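Local structure of flocculation protein FLO11 (Saccharomyces cerevisiae, 4UYS) at residues V39-D44 with N169-N174; I59-L64 with Y89-P94; I121-L126 with T142-S147. The protein mediates homophilic cell-cell adhesion in yeast flocculation through its Flo11 domain, and contributes to substrate adhesion, invasive growth, pseudohypha formation and biofilm development. One frame throughout, in Å; residues are numbered along the deposited sequence. Where two conformers were deposited one is given.

Interaction 1 (V39-D44 with N169-N174); sequences VSWVQD and NIDCDN. With NA (sodium ion), chain C.
W41 lays its indole against D171 at the end of strand 32-43 of the Flo11 domain, just before V42 and Q43 form a classic beta bulge with strand 46-55. At the root of the side chain, CB rests 3.4 Å from D171 O and also touches C172 CB. CG is anti to the backbone N (chi1 -179°), which carries the ring out along D171. There the CA of D171 stands over the five-membered ring, 3.7 Å from its centroid, in a CH-pi contact. Farther along, the D171 carboxylate lies over the same face, with OD1 nearest NE1 and CE2, its plane 26° from that of the indole, while Q43 CA backs the opposite face. A tryptophan suits this place because it offers a broad face and an N-H at its rim: NE1 gives a nearly straight bond in the ring plane to D44 O (2.8 Å, 164°). C172, tied by a disulfide to C8, also sets its SG 3.6 Å from W41 N and against V39 CG1; V39 shares a backbone hydrogen bond with C8. Beyond the indole nitrogen, one water lies 2.9 Å from D44 O and 3.0 Å from D171 OD1.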
# COMPACT_ATOMS: atom_id res chain seq x y z
N VAL A 39 1.53 11.13 6.69
CA VAL A 39 2.95 11.17 6.31
C VAL A 39 3.63 12.13 7.28
O VAL A 39 3.14 13.25 7.45
CB VAL A 39 3.16 11.67 4.88
CG1 VAL A 39 4.65 11.84 4.58
CG2 VAL A 39 2.52 10.72 3.89
N SER A 40 4.73 11.73 7.89
CA SER A 40 5.56 12.62 8.67
C SER A 40 7.03 12.39 8.29
O SER A 40 7.42 11.31 7.88
CB SER A 40 5.34 12.46 10.16
OG SER A 40 5.52 11.14 10.58
N TRP A 41 7.79 13.46 8.38
CA TRP A 41 9.22 13.40 8.10
C TRP A 41 9.95 12.95 9.34
O TRP A 41 9.79 13.53 10.41
CB TRP A 41 9.68 14.79 7.65
CG TRP A 41 11.14 14.83 7.31
CD1 TRP A 41 11.82 14.01 6.47
CD2 TRP A 41 12.11 15.75 7.83
NE1 TRP A 41 13.14 14.37 6.40
CE2 TRP A 41 13.33 15.44 7.23
CE3 TRP A 41 12.06 16.83 8.71
CZ2 TRP A 41 14.49 16.16 7.51
CZ3 TRP A 41 13.23 17.54 8.99
CH2 TRP A 41 14.40 17.20 8.38
N VAL A 42 10.79 11.93 9.20
CA VAL A 42 11.58 11.43 10.33
C VAL A 42 12.92 12.17 10.40
O VAL A 42 13.22 12.84 11.37
CB VAL A 42 11.80 9.91 10.21
CG1 VAL A 42 12.58 9.38 11.38
CG2 VAL A 42 10.45 9.21 10.10
N GLN A 43 13.70 12.05 9.34
CA GLN A 43 15.02 12.69 9.23
C GLN A 43 15.51 12.37 7.83
O GLN A 43 15.03 11.44 7.18
CB GLN A 43 16.00 12.12 10.24
CG GLN A 43 16.26 10.62 10.05
CD GLN A 43 17.18 9.98 11.03
OE1 GLN A 43 17.72 10.64 11.89
NE2 GLN A 43 17.41 8.69 10.86
N ASP A 44 16.50 13.12 7.36
CA ASP A 44 17.14 12.80 6.09
C ASP A 44 16.11 12.68 5.00
O ASP A 44 15.34 13.60 4.77
CB ASP A 44 18.03 11.58 6.26
CG ASP A 44 19.12 11.78 7.30
OD1 ASP A 44 19.44 12.91 7.72
OD2 ASP A 44 19.68 10.79 7.73
N ASN A 169 5.11 16.99 0.54
CA ASN A 169 6.18 17.98 0.65
C ASN A 169 7.49 17.40 1.17
O ASN A 169 7.50 16.68 2.13
CB ASN A 169 5.76 19.16 1.49
CG ASN A 169 4.87 20.15 0.75
OD1 ASN A 169 4.12 19.79 -0.15
ND2 ASN A 169 4.97 21.43 1.12
N ILE A 170 8.56 17.78 0.49
CA ILE A 170 9.92 17.44 0.93
C ILE A 170 10.11 17.90 2.36
O ILE A 170 9.79 19.04 2.72
CB ILE A 170 10.97 18.07 -0.00
CG1 ILE A 170 10.81 17.54 -1.44
CG2 ILE A 170 12.39 17.87 0.53
CD1 ILE A 170 11.52 18.37 -2.49
N ASP A 171 10.61 17.00 3.20
CA ASP A 171 10.84 17.21 4.63
C ASP A 171 9.58 17.57 5.40
O ASP A 171 9.64 18.04 6.52
CB ASP A 171 11.94 18.25 4.91
CG ASP A 171 13.26 17.88 4.31
OD1 ASP A 171 13.45 16.71 3.96
OD2 ASP A 171 14.11 18.79 4.22
N CYS A 172 8.41 17.35 4.80
CA CYS A 172 7.18 17.87 5.34
C CYS A 172 7.24 19.33 5.70
O CYS A 172 6.64 19.78 6.67
CB CYS A 172 6.56 16.97 6.41
SG CYS A 172 6.09 15.34 5.79
N ASP A 173 7.98 20.09 4.91
CA ASP A 173 8.07 21.54 5.09
C ASP A 173 6.79 22.10 4.49
O ASP A 173 6.65 22.31 3.26
CB ASP A 173 9.25 22.16 4.36
CG ASP A 173 9.32 23.66 4.56
OD1 ASP A 173 8.33 24.26 5.04
OD2 ASP A 173 10.37 24.21 4.20
N ASN A 174 5.82 22.34 5.36
CA ASN A 174 4.46 22.70 4.93
C ASN A 174 4.33 24.12 4.42
O ASN A 174 3.27 24.51 3.98
CB ASN A 174 3.53 22.52 6.11
CG ASN A 174 3.31 21.06 6.42
OD1 ASN A 174 3.01 20.27 5.52
ND2 ASN A 174 3.46 20.71 7.69
NA NA C . 19.13 8.30 6.63
O HOH W 1 16.42 16.27 4.38

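Interaction 2 (I59-L64 with Y89-P94); sequences IDLKYL and YLIDNP. With NA (sodium ion), chain H.
CG lies anti to the backbone N in both L61 and L64 (chi1 -171° in each), and these torsions bring the two leucines to P94 and I91. In I91 it is CG1 that sits between the backbone N and the carbonyl carbon (chi1 60°), carrying CD1 inward until it lies 4.1 Å from L64 CD2, the two side chains crossing at about a right angle. P94 takes the middle: its CB slides past L64 CD2 at 3.9 Å, while CD meets L61 CD1 at 4.0 Å and presses against I59 O at 3.4 Å. A proline fits here, since its closed ring presents a compact apolar edge to both leucines and needs no backbone N-H partner. L61 CD1 also touches I91 CD1. L61 CB approaches D92 O at 3.6 Å, and a water joins that oxygen to the L61 N. Were L61 an alanine, P94 CD and I91 CD1 would probably lose their apolar cover on this side and a gap would open between the loops. D60 forms an Asx turn, its OD2 accepting from K62 N (2.9 Å), at the start of the short 3-10 turn that carries L61. I91 O binds a sodium ion at 2.7 Å, which a water also ligates. N93 turns its OD1 to T95 OG1, which also takes up the I59 N. The contact joins two loops at one end of the five-stranded sheet: Y125 of strand 120-125 packs on I59, L64 and P94, while Y82 of strand 79-83 touches both leucines.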
# COMPACT_ATOMS: atom_id res chain seq x y z
N ILE A 59 -13.38 -10.39 4.36
CA ILE A 59 -12.81 -11.73 4.38
C ILE A 59 -12.28 -11.97 5.78
O ILE A 59 -11.38 -11.30 6.25
CB ILE A 59 -11.72 -11.91 3.30
CG1 ILE A 59 -12.29 -11.66 1.91
CG2 ILE A 59 -11.09 -13.28 3.43
CD1 ILE A 59 -11.28 -11.71 0.80
N ASP A 60 -12.87 -12.96 6.45
CA ASP A 60 -12.48 -13.31 7.80
C ASP A 60 -11.01 -13.67 7.86
O ASP A 60 -10.46 -14.28 6.94
CB ASP A 60 -13.37 -14.48 8.24
CG ASP A 60 -13.26 -14.73 9.71
OD1 ASP A 60 -14.00 -14.11 10.50
OD2 ASP A 60 -12.38 -15.50 10.09
N LEU A 61 -10.41 -13.31 8.98
CA LEU A 61 -9.01 -13.60 9.20
C LEU A 61 -8.68 -15.09 9.06
O LEU A 61 -7.55 -15.41 8.70
CB LEU A 61 -8.62 -13.09 10.56
CG LEU A 61 -7.12 -13.11 10.91
CD1 LEU A 61 -6.34 -12.19 9.98
CD2 LEU A 61 -6.98 -12.71 12.36
N LYS A 62 -9.64 -15.98 9.30
CA LYS A 62 -9.36 -17.41 9.24
C LYS A 62 -8.83 -17.83 7.87
O LYS A 62 -8.14 -18.83 7.74
CB LYS A 62 -10.61 -18.23 9.61
CG LYS A 62 -11.70 -18.27 8.55
CD LYS A 62 -12.99 -18.88 9.08
CE LYS A 62 -14.09 -18.87 8.04
NZ LYS A 62 -15.39 -19.29 8.62
N TYR A 63 -9.23 -17.10 6.83
CA TYR A 63 -8.79 -17.44 5.47
C TYR A 63 -7.35 -17.06 5.13
O TYR A 63 -6.81 -17.49 4.12
CB TYR A 63 -9.70 -16.79 4.42
CG TYR A 63 -11.15 -17.23 4.46
CD1 TYR A 63 -11.55 -18.46 3.94
CD2 TYR A 63 -12.14 -16.45 5.04
CE1 TYR A 63 -12.89 -18.84 3.98
CE2 TYR A 63 -13.46 -16.82 5.08
CZ TYR A 63 -13.83 -18.04 4.57
OH TYR A 63 -15.15 -18.39 4.65
N LEU A 64 -6.73 -16.23 5.96
CA LEU A 64 -5.43 -15.65 5.65
C LEU A 64 -4.27 -16.52 6.16
O LEU A 64 -4.31 -17.01 7.28
CB LEU A 64 -5.33 -14.27 6.31
CG LEU A 64 -4.11 -13.43 5.94
CD1 LEU A 64 -4.13 -13.02 4.49
CD2 LEU A 64 -4.02 -12.21 6.85
N TYR A 89 1.39 -11.23 13.91
CA TYR A 89 -0.06 -11.11 13.98
C TYR A 89 -0.44 -9.68 14.29
O TYR A 89 -0.83 -9.35 15.40
CB TYR A 89 -0.63 -12.11 14.99
CG TYR A 89 -0.10 -13.51 14.81
CD1 TYR A 89 -0.58 -14.33 13.79
CD2 TYR A 89 0.90 -14.01 15.61
CE1 TYR A 89 -0.10 -15.60 13.59
CE2 TYR A 89 1.37 -15.29 15.42
CZ TYR A 89 0.86 -16.07 14.42
OH TYR A 89 1.37 -17.33 14.24
N LEU A 90 -0.23 -8.79 13.33
CA LEU A 90 -0.35 -7.36 13.59
C LEU A 90 -1.62 -6.76 13.09
O LEU A 90 -1.94 -5.62 13.47
CB LEU A 90 0.87 -6.61 13.05
CG LEU A 90 2.18 -6.98 13.74
CD1 LEU A 90 3.32 -6.36 12.96
CD2 LEU A 90 2.15 -6.60 15.21
N ILE A 91 -2.36 -7.47 12.25
CA ILE A 91 -3.63 -7.00 11.75
C ILE A 91 -4.69 -8.06 12.04
O ILE A 91 -4.39 -9.26 12.09
CB ILE A 91 -3.58 -6.69 10.23
CG1 ILE A 91 -3.21 -7.90 9.36
CG2 ILE A 91 -2.60 -5.56 9.97
CD1 ILE A 91 -4.37 -8.57 8.64
N ASP A 92 -5.95 -7.64 12.17
CA ASP A 92 -6.98 -8.60 12.46
C ASP A 92 -8.01 -8.75 11.35
O ASP A 92 -8.91 -9.57 11.48
CB ASP A 92 -7.65 -8.36 13.79
CG ASP A 92 -8.35 -7.06 13.86
OD1 ASP A 92 -8.56 -6.43 12.81
OD2 ASP A 92 -8.69 -6.66 15.01
N ASN A 93 -7.85 -8.03 10.24
CA ASN A 93 -8.79 -8.07 9.14
C ASN A 93 -8.03 -7.74 7.86
O ASN A 93 -7.67 -6.59 7.64
CB ASN A 93 -9.94 -7.06 9.37
CG ASN A 93 -11.00 -7.10 8.30
OD1 ASN A 93 -10.80 -7.65 7.22
ND2 ASN A 93 -12.13 -6.48 8.59
N PRO A 94 -7.83 -8.73 6.98
CA PRO A 94 -7.06 -8.49 5.77
C PRO A 94 -7.79 -7.64 4.74
O PRO A 94 -7.21 -7.25 3.73
CB PRO A 94 -6.78 -9.89 5.25
CG PRO A 94 -7.94 -10.69 5.71
CD PRO A 94 -8.26 -10.14 7.08
NA NA H . -4.00 -10.79 14.25
O HOH W 2 -11.32 -10.87 10.68
O HOH W 3 -4.49 -13.18 15.19

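Interaction 3 (I121-L126 with T142-S147); sequences IQFEYL and TSFDLS. With NA (sodium ion), chain E.
F123 and F144 pair across the strands at a hydrogen-bonded antiparallel position, and their rings, near parallel (19°) but slid apart, barely overlap. What meets the F144 face instead is F123 CB, 3.9 Å from the ring centroid in a CH-pi contact. F144 CG stands between its backbone N and carbonyl carbon (chi1 57°), a turn that swings the ring across toward the neighbouring strand and lets CE1 reach Y125 CE2. L146 CD1 adds to the cluster at F123 CE1, 3.9 Å away; aromatic and leucine side chains suit this buried face. Five backbone bonds fix this register, among them F123 N to F144 O, with the donor nearly along the C=O axis, and Y125 N to T142 O.

On the face bearing Q122, E124, S143 and D145, S143 OG of the conformer described, short enough to fit, donates to the syn lone pair of E124 OE1 at 2.7 Å, and Q122 NE2 donates to the anti lone pair of OE2 at 3.0 Å, so the carboxylate is gripped at both oxygens; Q127 NE2 gives OE1 a further bond. D145 OD1 binds a sodium ion at 2.8 Å, and two waters are further ligands. Y32 meets the F123 ring and F163 touches L146; strand 64-70 pairs with 120-125 on its other edge.

Strand 143-147 is this sheet's outermost strand within the chain, and the pair is apolar on one face, polar on the other. E124 OE2 and D145 OD1 are 5.0 Å apart, and the sodium nearby probably eases their repulsion.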
# COMPACT_ATOMS: atom_id res chain seq x y z
N ILE A 121 1.72 -5.07 -2.07
CA ILE A 121 1.20 -5.79 -0.92
C ILE A 121 0.89 -7.20 -1.38
O ILE A 121 0.14 -7.41 -2.32
CB ILE A 121 -0.03 -5.11 -0.32
CG1 ILE A 121 0.27 -3.63 -0.03
CG2 ILE A 121 -0.48 -5.87 0.93
CD1 ILE A 121 -0.85 -2.89 0.65
N GLN A 122 1.53 -8.17 -0.73
CA GLN A 122 1.44 -9.58 -1.08
C GLN A 122 0.48 -10.29 -0.13
O GLN A 122 0.71 -10.34 1.08
CB GLN A 122 2.80 -10.22 -1.01
CG GLN A 122 2.81 -11.66 -1.44
CD GLN A 122 4.22 -12.20 -1.66
OE1 GLN A 122 5.21 -11.46 -1.78
NE2 GLN A 122 4.33 -13.51 -1.66
N PHE A 123 -0.62 -10.79 -0.70
CA PHE A 123 -1.64 -11.52 0.02
C PHE A 123 -1.49 -13.01 -0.32
O PHE A 123 -1.41 -13.41 -1.49
CB PHE A 123 -3.04 -11.10 -0.46
CG PHE A 123 -3.44 -9.71 -0.09
CD1 PHE A 123 -2.95 -8.60 -0.78
CD2 PHE A 123 -4.36 -9.50 0.93
CE1 PHE A 123 -3.40 -7.33 -0.46
CE2 PHE A 123 -4.80 -8.22 1.25
CZ PHE A 123 -4.31 -7.14 0.55
N GLU A 124 -1.53 -13.84 0.72
CA GLU A 124 -1.59 -15.29 0.58
C GLU A 124 -2.75 -15.81 1.45
O GLU A 124 -2.62 -15.91 2.68
CB GLU A 124 -0.25 -15.91 1.01
CG GLU A 124 0.95 -15.42 0.19
CD GLU A 124 0.96 -15.67 -1.30
OE1 GLU A 124 0.15 -16.48 -1.76
OE2 GLU A 124 1.72 -15.03 -2.08
N TYR A 125 -3.86 -16.11 0.78
CA TYR A 125 -5.02 -16.75 1.41
C TYR A 125 -5.02 -18.25 1.15
O TYR A 125 -4.48 -18.67 0.13
CB TYR A 125 -6.29 -16.15 0.85
CG TYR A 125 -6.56 -14.71 1.19
CD1 TYR A 125 -7.12 -14.36 2.40
CD2 TYR A 125 -6.31 -13.69 0.28
CE1 TYR A 125 -7.49 -13.05 2.67
CE2 TYR A 125 -6.66 -12.38 0.56
CZ TYR A 125 -7.25 -12.05 1.75
OH TYR A 125 -7.61 -10.76 2.07
N LEU A 126 -5.65 -19.00 2.05
CA LEU A 126 -6.04 -20.38 1.77
C LEU A 126 -4.83 -21.28 1.62
O LEU A 126 -4.89 -22.32 1.00
CB LEU A 126 -6.93 -20.47 0.51
CG LEU A 126 -8.25 -21.20 0.63
CD1 LEU A 126 -9.10 -20.63 1.75
CD2 LEU A 126 -8.88 -21.15 -0.72
N THR A 142 -6.48 -16.26 -4.84
CA THR A 142 -6.09 -16.38 -3.44
C THR A 142 -4.68 -15.94 -3.14
O THR A 142 -4.41 -15.64 -1.99
CB THR A 142 -6.27 -17.83 -2.95
OG1 THR A 142 -5.53 -18.71 -3.79
CG2 THR A 142 -7.70 -18.22 -2.92
N SER A 143 -3.82 -15.85 -4.16
CA SER A 143 -2.40 -15.56 -4.01
C SER A 143 -1.99 -14.48 -5.01
O SER A 143 -1.92 -14.77 -6.22
CB SER A 143 -1.61 -16.83 -4.30
OG SER A 143 -0.24 -16.50 -4.41
N PHE A 144 -1.77 -13.26 -4.54
CA PHE A 144 -1.63 -12.13 -5.45
C PHE A 144 -0.87 -11.00 -4.79
O PHE A 144 -0.79 -10.93 -3.56
CB PHE A 144 -2.99 -11.63 -5.98
CG PHE A 144 -3.94 -11.23 -4.90
CD1 PHE A 144 -4.83 -12.14 -4.33
CD2 PHE A 144 -3.96 -9.92 -4.44
CE1 PHE A 144 -5.69 -11.76 -3.31
CE2 PHE A 144 -4.83 -9.55 -3.44
CZ PHE A 144 -5.69 -10.46 -2.88
N ASP A 145 -0.33 -10.14 -5.64
CA ASP A 145 0.33 -8.90 -5.21
C ASP A 145 -0.45 -7.75 -5.83
O ASP A 145 -0.87 -7.81 -6.99
CB ASP A 145 1.75 -8.82 -5.80
CG ASP A 145 2.70 -9.87 -5.28
OD1 ASP A 145 2.35 -10.57 -4.33
OD2 ASP A 145 3.83 -9.92 -5.84
N LEU A 146 -0.65 -6.71 -5.02
CA LEU A 146 -1.26 -5.45 -5.45
C LEU A 146 -0.24 -4.34 -5.39
O LEU A 146 0.43 -4.17 -4.36
CB LEU A 146 -2.46 -5.10 -4.59
CG LEU A 146 -3.57 -6.16 -4.62
CD1 LEU A 146 -4.73 -5.69 -3.76
CD2 LEU A 146 -4.03 -6.48 -6.02
N SER A 147 -0.09 -3.59 -6.47
CA SER A 147 0.97 -2.61 -6.63
C SER A 147 0.48 -1.18 -6.59
O SER A 147 -0.64 -0.89 -7.07
CB SER A 147 1.70 -2.84 -7.94
OG SER A 147 0.82 -2.64 -9.02
NA NA E . 1.82 -13.32 -4.73
O HOH W 4 -3.40 -19.27 -2.34
O HOH W 5 1.17 -14.88 -6.81
O HOH W 6 4.51 -13.96 -5.28

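Overall arrangement
Interactions 2 and 3 adjoin, their centres about 13 Å apart on the same side of the chain's centre. Y63 O lies 2.8 Å from L126 N in a probable hydrogen bond, P94 CB is 3.4 Å from Y125 OH, itself hydrogen-bonded to Y32 OH, and P94 O packs on F123 CE2, so the loops of interaction 2 pack against the aromatic side of the strand pair. Interaction 1 lies on the opposite side of the centre, about 32 Å from interaction 2 and 31 Å from interaction 3 between centres, with nearest atoms about 17 and 14 Å away. In sequence its segments bracket both others, which follow one another. Each contact has its own sodium ion.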